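Local atomic coordinates of tannase (Lactobacillus plantarum, PDB entry 3WA7), a protein that hydrolyses the galloyl ester bonds of tannins, releasing gallic acid, and is built on the alpha/beta-hydrolase fold. Residues Q128-I133 and A388-A393; P346-L351 and S355-L360; A368-F371 and A375-R378. One frame throughout, in Å; residues are numbered along the deposited sequence.

In the fold
From the N terminus, the chain builds the first strands of the alpha/beta-hydrolase sheet before reaching 128-133, which leads into helix 131-145. Interaction 1 joins this start to helix 388-393 and so closes a loop of more than 250 residues. Interactions 2 and 3 are nested inside that loop, one after the other, and both belong to the long insertion between sheet strands 199-203 and 410-414. Residues 346-351 fold back on helix 356-360, and then 368-371 on helix 373-377. Backbone bonding of Ala129 to Leu360 ties interaction 2 to interaction 1, the Asp349 carboxylate joins interactions 2 and 3, and Ile391 packs on Phe371 between interactions 1 and 3.

Interaction 1: residues Q128-I133 and A388-A393; sequences QAPAFI and AELIQA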
ATOM      1  N   GLN A 128     -12.330  -8.246  -8.629  1.00  6.07           N
ATOM      2  CA  GLN A 128     -11.642  -9.042  -7.629  1.00  5.39           C
ATOM      3  C   GLN A 128     -10.229  -9.351  -8.123  1.00  5.42           C
ATOM      4  O   GLN A 128      -9.899  -9.068  -9.276  1.00  5.06           O
ATOM      5  CB  GLN A 128     -12.471 -10.298  -7.324  1.00  7.18           C
ATOM      6  CG  GLN A 128     -13.757  -9.930  -6.556  1.00  5.73           C
ATOM      7  CD  GLN A 128     -14.799 -11.033  -6.507  1.00  9.44           C
ATOM      8  OE1 GLN A 128     -15.286 -11.490  -7.541  1.00  7.78           O
ATOM      9  NE2 GLN A 128     -15.159 -11.454  -5.296  1.00  7.54           N
ATOM     10  N   ALA A 129      -9.386  -9.902  -7.255  1.00  4.82           N
ATOM     11  CA  ALA A 129      -8.002 -10.189  -7.634  1.00  6.46           C
ATOM     12  C   ALA A 129      -7.908 -10.938  -8.959  1.00  5.84           C
ATOM     13  O   ALA A 129      -8.654 -11.890  -9.191  1.00  5.96           O
ATOM     14  CB  ALA A 129      -7.310 -10.985  -6.527  1.00  5.25           C
ATOM     15  N   PRO A 130      -6.961 -10.546  -9.833  1.00  5.75           N
ATOM     16  CA  PRO A 130      -5.970  -9.472  -9.690  1.00  5.71           C
ATOM     17  C   PRO A 130      -6.336  -8.161 -10.395  1.00  6.25           C
ATOM     18  O   PRO A 130      -5.448  -7.416 -10.820  1.00  6.03           O
ATOM     19  CB  PRO A 130      -4.733 -10.097 -10.311  1.00  6.15           C
ATOM     20  CG  PRO A 130      -5.333 -10.783 -11.519  1.00  6.82           C
ATOM     21  CD  PRO A 130      -6.626 -11.401 -10.991  1.00  7.49           C
ATOM     22  N   ALA A 131      -7.628  -7.875 -10.508  1.00  5.38           N
ATOM     23  CA  ALA A 131      -8.091  -6.670 -11.195  1.00  5.76           C
ATOM     24  C   ALA A 131      -7.370  -5.385 -10.797  1.00  7.12           C
ATOM     25  O   ALA A 131      -6.983  -4.599 -11.661  1.00  6.72           O
ATOM     26  CB  ALA A 131      -9.596  -6.496 -10.989  1.00  7.33           C
ATOM     27  N   PHE A 132      -7.180  -5.175  -9.498  1.00  6.22           N
ATOM     28  CA  PHE A 132      -6.528  -3.953  -9.036  1.00  6.69           C
ATOM     29  C   PHE A 132      -5.137  -3.721  -9.621  1.00  6.55           C
ATOM     30  O   PHE A 132      -4.820  -2.605 -10.053  1.00  5.67           O
ATOM     31  CB  PHE A 132      -6.489  -3.915  -7.494  1.00  6.10           C
ATOM     32  CG  PHE A 132      -5.455  -4.817  -6.873  1.00  7.05           C
ATOM     33  CD1 PHE A 132      -4.260  -4.293  -6.384  1.00  6.50           C
ATOM     34  CD2 PHE A 132      -5.685  -6.185  -6.747  1.00  6.71           C
ATOM     35  CE1 PHE A 132      -3.309  -5.113  -5.776  1.00  6.87           C
ATOM     36  CE2 PHE A 132      -4.743  -7.018  -6.141  1.00  6.84           C
ATOM     37  CZ  PHE A 132      -3.552  -6.483  -5.653  1.00  7.87           C
ATOM     38  N   ILE A 133      -4.314  -4.765  -9.654  1.00  5.87           N
ATOM     39  CA  ILE A 133      -2.964  -4.631 -10.181  1.00  6.06           C
ATOM     40  C   ILE A 133      -2.948  -4.650 -11.709  1.00  7.27           C
ATOM     41  O   ILE A 133      -2.075  -4.051 -12.330  1.00  5.82           O
ATOM     42  CB  ILE A 133      -2.027  -5.724  -9.600  1.00  6.31           C
ATOM     43  CG1 ILE A 133      -0.595  -5.506 -10.093  1.00  6.45           C
ATOM     44  CG2 ILE A 133      -2.533  -7.106  -9.969  1.00  7.38           C
ATOM     45  CD1 ILE A 133       0.030  -4.200  -9.628  1.00  7.55           C
ATOM     46  N   ALA A 388      -3.461 -20.875  -5.588  1.00  9.72           N
ATOM     47  CA  ALA A 388      -2.145 -20.580  -5.023  1.00 11.07           C
ATOM     48  C   ALA A 388      -1.297 -19.672  -5.914  1.00  9.80           C
ATOM     49  O   ALA A 388      -0.553 -18.823  -5.420  1.00  8.98           O
ATOM     50  CB  ALA A 388      -1.396 -21.880  -4.749  1.00 10.95           C
ATOM     51  N   GLU A 389      -1.406 -19.859  -7.225  1.00 10.46           N
ATOM     52  CA  GLU A 389      -0.640 -19.063  -8.177  1.00 12.15           C
ATOM     53  C   GLU A 389      -1.075 -17.600  -8.127  1.00 10.51           C
ATOM     54  O   GLU A 389      -0.250 -16.695  -8.248  1.00  9.06           O
ATOM     55  CB  GLU A 389      -0.829 -19.628  -9.587  1.00 16.20           C
ATOM     56  CG  GLU A 389       0.131 -19.082 -10.627  1.00 22.69           C
ATOM     57  CD  GLU A 389      -0.024 -19.778 -11.970  1.00 26.19           C
ATOM     58  OE1 GLU A 389       0.028 -21.026 -12.000  1.00 29.96           O
ATOM     59  OE2 GLU A 389      -0.195 -19.085 -12.994  1.00 30.12           O
ATOM     60  N   LEU A 390      -2.373 -17.374  -7.950  1.00  9.11           N
ATOM     61  CA  LEU A 390      -2.912 -16.017  -7.873  1.00  8.98           C
ATOM     62  C   LEU A 390      -2.493 -15.346  -6.569  1.00  8.19           C
ATOM     63  O   LEU A 390      -2.130 -14.170  -6.549  1.00  6.61           O
ATOM     64  CB  LEU A 390      -4.442 -16.048  -7.969  1.00  7.92           C
ATOM     65  CG  LEU A 390      -5.165 -14.716  -7.719  1.00  7.66           C
ATOM     66  CD1 LEU A 390      -4.678 -13.658  -8.706  1.00  8.09           C
ATOM     67  CD2 LEU A 390      -6.667 -14.924  -7.863  1.00 10.68           C
ATOM     68  N   ILE A 391      -2.552 -16.094  -5.474  1.00  7.64           N
ATOM     69  CA  ILE A 391      -2.158 -15.554  -4.179  1.00  7.27           C
ATOM     70  C   ILE A 391      -0.700 -15.096  -4.267  1.00  7.77           C
ATOM     71  O   ILE A 391      -0.352 -13.995  -3.836  1.00  8.14           O
ATOM     72  CB  ILE A 391      -2.304 -16.626  -3.076  1.00  7.28           C
ATOM     73  CG1 ILE A 391      -3.780 -16.997  -2.912  1.00  5.57           C
ATOM     74  CG2 ILE A 391      -1.711 -16.115  -1.772  1.00  7.84           C
ATOM     75  CD1 ILE A 391      -4.021 -18.174  -1.979  1.00  6.19           C
ATOM     76  N   GLN A 392       0.141 -15.943  -4.847  1.00  7.18           N
ATOM     77  CA  GLN A 392       1.559 -15.637  -5.004  1.00  7.96           C
ATOM     78  C   GLN A 392       1.792 -14.445  -5.936  1.00  8.38           C
ATOM     79  O   GLN A 392       2.640 -13.581  -5.670  1.00  5.88           O
ATOM     80  CB  GLN A 392       2.286 -16.869  -5.552  1.00 12.60           C
ATOM     81  CG  GLN A 392       3.767 -16.669  -5.804  1.00 18.95           C
ATOM     82  CD  GLN A 392       4.417 -17.899  -6.406  1.00 24.21           C
ATOM     83  OE1 GLN A 392       4.453 -18.963  -5.786  1.00 27.42           O
ATOM     84  NE2 GLN A 392       4.928 -17.761  -7.622  1.00 26.63           N
ATOM     85  N   ALA A 393       1.027 -14.399  -7.021  1.00  7.59           N
ATOM     86  CA  ALA A 393       1.144 -13.337  -8.010  1.00  7.35           C
ATOM     87  C   ALA A 393       0.875 -11.934  -7.469  1.00  7.64           C
ATOM     88  O   ALA A 393       1.460 -10.961  -7.955  1.00  7.46           O
ATOM     89  CB  ALA A 393       0.208 -13.623  -9.187  1.00  8.70           C
TER
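Where helix 131-145 of the alpha/beta-hydrolase core begins, Ala129 and Pro130 receive the side chain of Leu390 from the short helix 388-393. That helix comes late in the insertion between sheet strands 199-203 and 410-414, so the contact joins the core to the end of the inserted part. It is small, burying 113 Å² in all, and purely apolar. The backbones stay well apart, with CA of Pro130 and CA of Leu390 separated by 7.4 Å, and the leucine bridges the gap by itself. Its CG stands anti to the backbone N (chi1 172°), which carries both methyl groups outward from the helix to the loop opposite.

Each methyl has its own target. CD1 lies over one face of the proline ring, 3.8 Å from Pro130 CD and 3.9 Å from Pro130 CB, and the two side chains cross at about a right angle. The other branch turns to the residue before, with Leu390 CD2 4.2 Å from Ala129 CB.

The receiving corner has a distinctive backbone. The peptide bond between Ala129 and Pro130 is cis, and Pro130 occupies the N-cap position of helix 131-145. A turn precedes the helix, its backbone bond running from Ala131 N to Gln128 O over 2.8 Å. Beyond the corner, Phe132 and Ile133 face into the core and pack on Leu171 of helix 164-174. On the other partner, Tyr180 also touches Leu390, while the backbone N of Leu390 is bonded to the Asp387 carboxylate. The leucine even brushes a polar atom without bonding to it: its CD2 lies 3.9 Å from the carbonyl oxygen of Ala129.

Interaction 2: residues P346-L351 and S355-L360; sequences PAFDQL and SPENNL
Phe348 meets helix 356-360 directly, its carbonyl oxygen taking the Ser355 hydroxyl: Ser355 OG to Phe348 O is only 2.5 Å, nearly in line with the C=O bond (161° at the oxygen). One residue earlier in the chain the approach is bridged by a water, which donates to Ala347 O and to Glu357 OE1, 2.8 Å from each. The Phe348 ring presents an edge to Glu357, with Phe348 CD2 3.7 Å from Glu357 CD and the ring and carboxylate planes 65° apart. The other carboxylate oxygen of Glu357 bonds a glycerol, probably from the crystallisation liquor, near the presumed catalytic triad.

Asp349 is the centre of an inverse gamma turn. Asn358 ND2 comes to its OD1 at 2.9 Å from above the carboxylate plane, while OD2 is bonded to Thr372 beyond the contact. Gln350 N then gives a weak bond to Asn358 OD1 at 3.2 Å.

That amide oxygen also accepts from Ser355 N at 3.1 Å, in the carbonyl plane and on a lone pair. In return Asn358 N donates to Ser355 OG over 3.0 Å, which completes a capping box at the helix start. Asn358 keeps CG beside its own backbone N (chi1 -75°), bringing the amide back to the cap. With an alanine in place of Asn358, Ser355 N would probably lose its side-chain acceptor and Asp349 OD1 one of its donors. Because the asparagine amide serves both cap and loop, and the serine hydroxyl likewise, the start of the helix and the turn at Asp349 are fixed against each other by the same two side chains.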
ATOM      1  N   PRO A 346      -9.229 -15.191  12.712  1.00  8.13           N
ATOM      2  CA  PRO A 346      -8.039 -14.645  12.051  1.00  7.88           C
ATOM      3  C   PRO A 346      -8.336 -13.198  11.667  1.00  9.13           C
ATOM      4  O   PRO A 346      -9.487 -12.854  11.395  1.00  9.96           O
ATOM      5  CB  PRO A 346      -7.878 -15.542  10.822  1.00  7.79           C
ATOM      6  CG  PRO A 346      -8.536 -16.832  11.236  1.00  8.12           C
ATOM      7  CD  PRO A 346      -9.760 -16.336  11.950  1.00  7.60           C
ATOM      8  N   ALA A 347      -7.310 -12.355  11.641  1.00  7.66           N
ATOM      9  CA  ALA A 347      -7.499 -10.946  11.308  1.00  7.45           C
ATOM     10  C   ALA A 347      -7.774 -10.675   9.831  1.00  7.23           C
ATOM     11  O   ALA A 347      -8.414  -9.676   9.492  1.00  7.78           O
ATOM     12  CB  ALA A 347      -6.277 -10.134  11.760  1.00  6.02           C
ATOM     13  N   PHE A 348      -7.300 -11.557   8.956  1.00  6.47           N
ATOM     14  CA  PHE A 348      -7.484 -11.370   7.521  1.00  6.28           C
ATOM     15  C   PHE A 348      -8.327 -12.455   6.859  1.00  6.54           C
ATOM     16  O   PHE A 348      -9.299 -12.151   6.168  1.00  8.12           O
ATOM     17  CB  PHE A 348      -6.119 -11.262   6.831  1.00  5.76           C
ATOM     18  CG  PHE A 348      -5.299 -10.091   7.309  1.00  6.71           C
ATOM     19  CD1 PHE A 348      -4.633 -10.143   8.529  1.00  7.31           C
ATOM     20  CD2 PHE A 348      -5.257  -8.910   6.572  1.00  8.10           C
ATOM     21  CE1 PHE A 348      -3.937  -9.032   9.016  1.00  5.16           C
ATOM     22  CE2 PHE A 348      -4.566  -7.793   7.048  1.00  8.23           C
ATOM     23  CZ  PHE A 348      -3.906  -7.855   8.273  1.00  7.76           C
ATOM     24  N   ASP A 349      -7.965 -13.716   7.058  1.00  6.74           N
ATOM     25  CA  ASP A 349      -8.748 -14.785   6.458  1.00  6.91           C
ATOM     26  C   ASP A 349      -9.797 -15.259   7.461  1.00  7.48           C
ATOM     27  O   ASP A 349      -9.600 -16.252   8.164  1.00  6.65           O
ATOM     28  CB  ASP A 349      -7.850 -15.951   6.039  1.00  7.43           C
ATOM     29  CG  ASP A 349      -8.551 -16.907   5.088  1.00  6.57           C
ATOM     30  OD1 ASP A 349      -9.791 -16.826   4.979  1.00  6.98           O
ATOM     31  OD2 ASP A 349      -7.868 -17.734   4.453  1.00  5.03           O
ATOM     32  N   GLN A 350     -10.907 -14.528   7.534  1.00  8.29           N
ATOM     33  CA  GLN A 350     -11.981 -14.878   8.459  1.00  8.99           C
ATOM     34  C   GLN A 350     -12.595 -16.228   8.114  1.00  8.26           C
ATOM     35  O   GLN A 350     -12.770 -16.560   6.942  1.00  8.41           O
ATOM     36  CB  GLN A 350     -13.047 -13.783   8.460  1.00 11.03           C
ATOM     37  CG  GLN A 350     -12.768 -12.651   9.428  0.60 12.26           C
ATOM     38  CD  GLN A 350     -13.132 -13.021  10.852  0.60 14.62           C
ATOM     39  OE1 GLN A 350     -14.298 -13.274  11.157  0.60 16.08           O
ATOM     40  NE2 GLN A 350     -12.136 -13.060  11.731  0.60 14.82           N
ATOM     41  N   LEU A 351     -12.919 -17.008   9.142  1.00  8.02           N
ATOM     42  CA  LEU A 351     -13.484 -18.331   8.925  1.00  9.46           C
ATOM     43  C   LEU A 351     -14.830 -18.290   8.215  1.00 10.01           C
ATOM     44  O   LEU A 351     -15.208 -19.254   7.544  1.00 10.56           O
ATOM     45  CB  LEU A 351     -13.621 -19.077  10.255  1.00  8.43           C
ATOM     46  CG  LEU A 351     -12.330 -19.213  11.069  1.00 10.43           C
ATOM     47  CD1 LEU A 351     -12.589 -20.121  12.268  1.00 10.55           C
ATOM     48  CD2 LEU A 351     -11.216 -19.783  10.203  1.00  9.29           C
ATOM     49  N   SER A 355     -14.201 -10.884   5.687  1.00  9.93           N
ATOM     50  CA  SER A 355     -13.229  -9.790   5.640  1.00  8.76           C
ATOM     51  C   SER A 355     -13.079  -9.194   4.246  1.00  7.69           C
ATOM     52  O   SER A 355     -13.540  -9.768   3.261  1.00  7.99           O
ATOM     53  CB  SER A 355     -11.855 -10.269   6.113  1.00  9.63           C
ATOM     54  OG  SER A 355     -11.105 -10.770   5.019  1.00  8.40           O
ATOM     55  N   PRO A 356     -12.438  -8.015   4.148  1.00  7.69           N
ATOM     56  CA  PRO A 356     -12.247  -7.384   2.839  1.00  7.05           C
ATOM     57  C   PRO A 356     -11.369  -8.278   1.969  1.00  6.39           C
ATOM     58  O   PRO A 356     -11.588  -8.408   0.764  1.00  6.45           O
ATOM     59  CB  PRO A 356     -11.554  -6.070   3.186  1.00  5.87           C
ATOM     60  CG  PRO A 356     -12.120  -5.745   4.534  1.00  9.60           C
ATOM     61  CD  PRO A 356     -12.073  -7.088   5.234  1.00  9.69           C
ATOM     62  N   GLU A 357     -10.369  -8.899   2.591  1.00  5.76           N
ATOM     63  CA  GLU A 357      -9.471  -9.778   1.860  1.00  4.41           C
ATOM     64  C   GLU A 357     -10.194 -11.028   1.347  1.00  5.57           C
ATOM     65  O   GLU A 357      -9.871 -11.533   0.273  1.00  5.74           O
ATOM     66  CB  GLU A 357      -8.277 -10.177   2.736  1.00  5.26           C
ATOM     67  CG  GLU A 357      -7.316  -9.031   3.073  1.00  7.66           C
ATOM     68  CD  GLU A 357      -7.859  -8.081   4.127  1.00  8.24           C
ATOM     69  OE1 GLU A 357      -8.655  -8.522   4.979  1.00  7.60           O
ATOM     70  OE2 GLU A 357      -7.472  -6.893   4.120  1.00 11.19           O
ATOM     71  N   ASN A 358     -11.165 -11.533   2.106  1.00  5.08           N
ATOM     72  CA  ASN A 358     -11.915 -12.711   1.660  1.00  5.76           C
ATOM     73  C   ASN A 358     -12.637 -12.364   0.352  1.00  6.26           C
ATOM     74  O   ASN A 358     -12.653 -13.152  -0.597  1.00  6.57           O
ATOM     75  CB  ASN A 358     -12.953 -13.136   2.712  1.00  5.74           C
ATOM     76  CG  ASN A 358     -12.328 -13.832   3.916  1.00  6.79           C
ATOM     77  OD1 ASN A 358     -12.538 -13.426   5.059  1.00  6.61           O
ATOM     78  ND2 ASN A 358     -11.568 -14.891   3.661  1.00  6.37           N
ATOM     79  N   ASN A 359     -13.225 -11.170   0.320  1.00  6.68           N
ATOM     80  CA  ASN A 359     -13.965 -10.669  -0.838  1.00  7.80           C
ATOM     81  C   ASN A 359     -13.009 -10.402  -2.004  1.00  7.12           C
ATOM     82  O   ASN A 359     -13.357 -10.621  -3.162  1.00  6.93           O
ATOM     83  CB  ASN A 359     -14.703  -9.386  -0.439  1.00  6.48           C
ATOM     84  CG  ASN A 359     -15.674  -8.895  -1.496  1.00  8.21           C
ATOM     85  OD1 ASN A 359     -15.981  -7.703  -1.545  1.00  7.38           O
ATOM     86  ND2 ASN A 359     -16.184  -9.804  -2.328  1.00  8.09           N
ATOM     87  N   LEU A 360     -11.807  -9.922  -1.692  1.00  6.30           N
ATOM     88  CA  LEU A 360     -10.799  -9.663  -2.720  1.00  5.24           C
ATOM     89  C   LEU A 360     -10.481 -10.954  -3.469  1.00  5.27           C
ATOM     90  O   LEU A 360     -10.322 -10.954  -4.691  1.00  5.19           O
ATOM     91  CB  LEU A 360      -9.502  -9.135  -2.085  1.00  4.41           C
ATOM     92  CG  LEU A 360      -8.258  -9.172  -2.982  1.00  3.43           C
ATOM     93  CD1 LEU A 360      -8.413  -8.165  -4.125  1.00  4.52           C
ATOM     94  CD2 LEU A 360      -7.011  -8.860  -2.148  1.00  3.88           C
TER
HETATM   95  O   HOH W   1      -8.490  -7.605   7.599  1.00  8.63           O

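Interaction 3: residues A368-F371 and A375-R378; sequences AKHF and AQTR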
ATOM      1  N   ALA A 368     -16.589 -14.703  -2.180  1.00  8.49           N
ATOM      2  CA  ALA A 368     -15.388 -14.644  -1.355  1.00  9.81           C
ATOM      3  C   ALA A 368     -14.752 -16.017  -1.228  1.00  9.37           C
ATOM      4  O   ALA A 368     -15.407 -17.032  -1.448  1.00  9.86           O
ATOM      5  CB  ALA A 368     -15.734 -14.099   0.027  1.00  8.19           C
ATOM      6  N   LYS A 369     -13.469 -16.039  -0.880  1.00  8.16           N
ATOM      7  CA  LYS A 369     -12.738 -17.292  -0.711  1.00  7.80           C
ATOM      8  C   LYS A 369     -11.718 -17.175   0.411  1.00  7.89           C
ATOM      9  O   LYS A 369     -11.393 -16.077   0.866  1.00  6.99           O
ATOM     10  CB  LYS A 369     -11.969 -17.660  -1.987  1.00  8.12           C
ATOM     11  CG  LYS A 369     -12.797 -18.035  -3.204  1.00  8.71           C
ATOM     12  CD  LYS A 369     -11.875 -18.538  -4.311  1.00  9.11           C
ATOM     13  CE  LYS A 369     -12.629 -18.862  -5.595  1.00 12.11           C
ATOM     14  NZ  LYS A 369     -11.705 -19.358  -6.664  1.00 12.27           N
ATOM     15  N   HIS A 370     -11.225 -18.322   0.864  1.00  6.55           N
ATOM     16  CA  HIS A 370     -10.178 -18.332   1.873  1.00  7.04           C
ATOM     17  C   HIS A 370      -8.891 -18.265   1.061  1.00  8.11           C
ATOM     18  O   HIS A 370      -8.905 -18.511  -0.150  1.00  7.32           O
ATOM     19  CB  HIS A 370     -10.220 -19.625   2.690  1.00  7.50           C
ATOM     20  CG  HIS A 370     -11.398 -19.719   3.605  1.00  8.02           C
ATOM     21  ND1 HIS A 370     -11.638 -18.800   4.604  1.00  7.06           N
ATOM     22  CD2 HIS A 370     -12.410 -20.617   3.669  1.00  7.41           C
ATOM     23  CE1 HIS A 370     -12.748 -19.127   5.243  1.00  8.64           C
ATOM     24  NE2 HIS A 370     -13.235 -20.226   4.695  1.00  7.62           N
ATOM     25  N   PHE A 371      -7.785 -17.914   1.710  1.00  7.34           N
ATOM     26  CA  PHE A 371      -6.505 -17.825   1.021  1.00  8.11           C
ATOM     27  C   PHE A 371      -5.374 -18.385   1.875  1.00  7.90           C
ATOM     28  O   PHE A 371      -4.196 -18.101   1.644  1.00  7.20           O
ATOM     29  CB  PHE A 371      -6.219 -16.377   0.599  1.00  6.30           C
ATOM     30  CG  PHE A 371      -6.505 -15.353   1.666  1.00  6.71           C
ATOM     31  CD1 PHE A 371      -5.483 -14.870   2.481  1.00  5.54           C
ATOM     32  CD2 PHE A 371      -7.796 -14.857   1.843  1.00  5.39           C
ATOM     33  CE1 PHE A 371      -5.746 -13.902   3.453  1.00  6.54           C
ATOM     34  CE2 PHE A 371      -8.068 -13.893   2.809  1.00  5.93           C
ATOM     35  CZ  PHE A 371      -7.039 -13.413   3.617  1.00  7.38           C
ATOM     36  N   ALA A 375      -7.637 -21.376   7.455  1.00  8.86           N
ATOM     37  CA  ALA A 375      -9.020 -20.913   7.395  1.00  9.85           C
ATOM     38  C   ALA A 375      -9.910 -21.782   6.511  1.00  9.67           C
ATOM     39  O   ALA A 375     -11.113 -21.877   6.744  1.00 10.85           O
ATOM     40  CB  ALA A 375      -9.069 -19.461   6.928  1.00  8.55           C
ATOM     41  N   GLN A 376      -9.325 -22.411   5.496  1.00  9.92           N
ATOM     42  CA  GLN A 376     -10.095 -23.281   4.615  1.00 11.17           C
ATOM     43  C   GLN A 376     -10.489 -24.505   5.429  1.00 11.83           C
ATOM     44  O   GLN A 376     -11.644 -24.931   5.429  1.00 11.03           O
ATOM     45  CB  GLN A 376      -9.249 -23.709   3.414  1.00 11.43           C
ATOM     46  CG  GLN A 376      -9.942 -24.676   2.446  1.00 12.56           C
ATOM     47  CD  GLN A 376     -11.255 -24.135   1.900  1.00 13.78           C
ATOM     48  OE1 GLN A 376     -11.418 -22.928   1.722  1.00 14.50           O
ATOM     49  NE2 GLN A 376     -12.194 -25.035   1.614  1.00 14.13           N
ATOM     50  N   THR A 377      -9.511 -25.054   6.138  1.00 11.88           N
ATOM     51  CA  THR A 377      -9.729 -26.233   6.960  1.00 14.88           C
ATOM     52  C   THR A 377     -10.758 -25.985   8.056  1.00 14.63           C
ATOM     53  O   THR A 377     -11.605 -26.838   8.324  1.00 15.38           O
ATOM     54  CB  THR A 377      -8.409 -26.699   7.608  1.00 14.23           C
ATOM     55  OG1 THR A 377      -7.479 -27.061   6.580  1.00 16.99           O
ATOM     56  CG2 THR A 377      -8.648 -27.898   8.518  1.00 16.15           C
ATOM     57  N   ARG A 378     -10.693 -24.811   8.676  1.00 15.00           N
ATOM     58  CA  ARG A 378     -11.604 -24.464   9.763  1.00 15.96           C
ATOM     59  C   ARG A 378     -12.746 -23.543   9.356  1.00 14.57           C
ATOM     60  O   ARG A 378     -13.361 -22.899  10.207  1.00 15.41           O
ATOM     61  CB  ARG A 378     -10.813 -23.821  10.901  1.00 17.50           C
ATOM     62  CG  ARG A 378      -9.757 -24.741  11.474  1.00 21.91           C
ATOM     63  CD  ARG A 378      -8.848 -24.023  12.448  1.00 26.33           C
ATOM     64  NE  ARG A 378      -7.879 -24.940  13.041  1.00 30.10           N
ATOM     65  CZ  ARG A 378      -6.992 -25.648  12.348  1.00 32.42           C
ATOM     66  NH1 ARG A 378      -6.943 -25.550  11.026  1.00 34.14           N
ATOM     67  NH2 ARG A 378      -6.154 -26.461  12.978  1.00 34.14           N
TER
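His370 ND1 is hydrogen-bonded to Asp349 OD1, whose partner oxygen OD2 takes the backbone N of Phe371, and the imidazole held in this way lies against Ala375 and Gln376 of helix 373-377. NE2 is engaged as well, by the Ser379 hydroxyl just past the helix, so both ring nitrogens have partners and the rotation of the ring is fixed. CG beside the backbone N (chi1 -71°) sets the ring against the helix, and its turn about the CB-CG bond presents one face. Ala375 O sits over the centre of that face, 3.4 Å above the plane, where it cannot accept the in-plane hydrogen of either nitrogen. Gln376 N lies over the same face, nearer the rim, and Ala375 CB packs 3.5 Å from His370 ND1.

This is a loop folded back on the short helix that follows it, within the insertion that interrupts the alpha/beta-hydrolase core.

Gln376 comes to the ring from the edge. Its chain, extended at first (chi1 178°) and then bent, puts OE1 in the imidazole plane, 3.2 Å from His370 CD2, with the amide turned 69° from the ring. A carboxylate and two carbonyl oxygens this close would probably favour a positive charge on the imidazole. The other end of the amide, NE2 of Gln376, donates to Ala383 O.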